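Local coordinates for Rv3651-like N-terminal domain-containing protein (Mycobacterium tuberculosis, PDB 4Q6U) that is of uncharacterised function but probably acts in sensing, being built from three consecutive sensor-type domains, one GAF-like and two PAS-like, at residues L111-D114 and V119-D122. Residues are numbered along the deposited sequence; the frame is centred on the assembly and turned at random.
Sequences LKWD and VATD
W113 and A120 face each other across an antiparallel hairpin at a non-hydrogen-bonded pair, and here the two strands pack most tightly: CD1 of W113 lies 3.4 Å from the methyl CB of A120. With CG beside its own backbone N (chi1 -76°), the CD1–NE1 side of the indole comes against the alanine methyl obliquely; a small methyl leaves room for a broad ring this close. F144 stacks on the ring, and D147 accepts a hydrogen bond from NE1, satisfying its one polar atom; together they probably hold the ring's rotation.

L111 and D122 share this face and run side by side. Their contact is looser, with CB of L111 3.9 Å from OD2 of D122, and the carboxylate looks to other partners: S126 through OD2 and R142 through OD1.

On the other face K112, T121 and D114 are partly exposed and polar, while V119 is buried. K112 and T121 lie alongside each other there, CE of the lysine passing 3.8 Å from OG1 of the threonine. The lysine's CG lies between the backbone N and the carbonyl carbon, and the chain then runs out straight, bringing CG and CE alongside T121 CB and NZ on to a salt bridge with D85. D114 sends its carboxylate away from V119, to H206 and the backbone of R117 in the turn.

Four backbone hydrogen bonds join the strands, two at each hydrogen-bonded pair. T121 N to K112 O is 2.9 Å and nearly straight (170°); V119 N to D114 O is longer, 3.1 Å, and more bent (152°). In the middle, PAS-like domain, strand 109-114 links 119-121, outermost of the sheet's five strands, to 206-215. The chemistry implies that the backbone sets the register, whereas the polar ends of K112, D114, D122 and W113 tie the hairpin to its surroundings.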
loop_
_atom_site.group_PDB
_atom_site.type_symbol
_atom_site.label_atom_id
_atom_site.label_comp_id
_atom_site.label_asym_id
_atom_site.label_seq_id
_atom_site.Cartn_x
_atom_site.Cartn_y
_atom_site.Cartn_z
ATOM N N LEU B 111 -16.757 0.889 21.406
ATOM C CA LEU B 111 -15.715 0.044 21.979
ATOM C C LEU B 111 -14.580 0.934 22.471
ATOM O O LEU B 111 -14.535 2.135 22.163
ATOM C CB LEU B 111 -15.192 -0.966 20.948
ATOM C CG LEU B 111 -14.490 -0.370 19.717
ATOM C CD1 LEU B 111 -13.231 -1.157 19.394
ATOM C CD2 LEU B 111 -15.396 -0.356 18.503
ATOM N N LYS B 112 -13.647 0.350 23.208
ATOM C CA LYS B 112 -12.480 1.099 23.627
ATOM C C LYS B 112 -11.271 0.192 23.707
ATOM O O LYS B 112 -11.391 -1.019 23.939
ATOM C CB LYS B 112 -12.705 1.783 24.980
ATOM C CG LYS B 112 -12.899 0.828 26.136
ATOM C CD LYS B 112 -13.096 1.583 27.453
ATOM C CE LYS B 112 -13.278 0.629 28.628
ATOM N NZ LYS B 112 -13.555 1.394 29.879
ATOM N N TRP B 113 -10.111 0.795 23.482
ATOM C CA TRP B 113 -8.832 0.140 23.692
ATOM C C TRP B 113 -8.142 0.878 24.826
ATOM O O TRP B 113 -7.894 2.084 24.716
ATOM C CB TRP B 113 -7.966 0.168 22.427
ATOM C CG TRP B 113 -8.384 -0.799 21.367
ATOM C CD1 TRP B 113 -9.558 -1.492 21.298
ATOM C CD2 TRP B 113 -7.616 -1.196 20.226
ATOM N NE1 TRP B 113 -9.569 -2.293 20.173
ATOM C CE2 TRP B 113 -8.387 -2.128 19.504
ATOM C CE3 TRP B 113 -6.343 -0.852 19.746
ATOM C CZ2 TRP B 113 -7.931 -2.719 18.316
ATOM C CZ3 TRP B 113 -5.894 -1.441 18.572
ATOM C CH2 TRP B 113 -6.687 -2.363 17.869
ATOM N N ASP B 114 -7.873 0.181 25.930
ATOM C CA ASP B 114 -7.029 0.757 26.976
ATOM C C ASP B 114 -5.578 0.497 26.582
ATOM O O ASP B 114 -5.101 -0.632 26.670
ATOM C CB ASP B 114 -7.348 0.159 28.353
ATOM C CG ASP B 114 -6.635 0.888 29.497
ATOM O OD1 ASP B 114 -5.465 1.294 29.322
ATOM O OD2 ASP B 114 -7.248 1.057 30.579
ATOM N N VAL B 119 -5.503 -3.659 26.603
ATOM C CA VAL B 119 -6.700 -4.490 26.604
ATOM C C VAL B 119 -7.907 -3.771 25.980
ATOM O O VAL B 119 -8.126 -2.590 26.219
ATOM C CB VAL B 119 -7.056 -4.940 28.051
ATOM C CG1 VAL B 119 -8.388 -5.672 28.092
ATOM C CG2 VAL B 119 -5.944 -5.816 28.637
ATOM N N ALA B 120 -8.671 -4.496 25.169
ATOM C CA ALA B 120 -9.853 -3.949 24.521
ATOM C C ALA B 120 -11.137 -4.386 25.224
ATOM O O ALA B 120 -11.226 -5.486 25.767
ATOM C CB ALA B 120 -9.897 -4.367 23.054
ATOM N N THR B 121 -12.132 -3.508 25.195
ATOM C CA THR B 121 -13.455 -3.820 25.687
ATOM C C THR B 121 -14.409 -3.519 24.535
ATOM O O THR B 121 -14.480 -2.373 24.070
ATOM C CB THR B 121 -13.798 -2.984 26.924
ATOM O OG1 THR B 121 -12.692 -3.031 27.833
ATOM C CG2 THR B 121 -15.073 -3.503 27.621
ATOM N N ASP B 122 -15.098 -4.542 24.038
ATOM C CA ASP B 122 -16.075 -4.325 22.963
ATOM C C ASP B 122 -17.477 -4.408 23.512
ATOM O O ASP B 122 -17.662 -4.512 24.727
ATOM C CB ASP B 122 -15.911 -5.345 21.842
ATOM C CG ASP B 122 -14.776 -5.000 20.909
ATOM O OD1 ASP B 122 -13.619 -5.069 21.364
ATOM O OD2 ASP B 122 -15.043 -4.655 19.737
#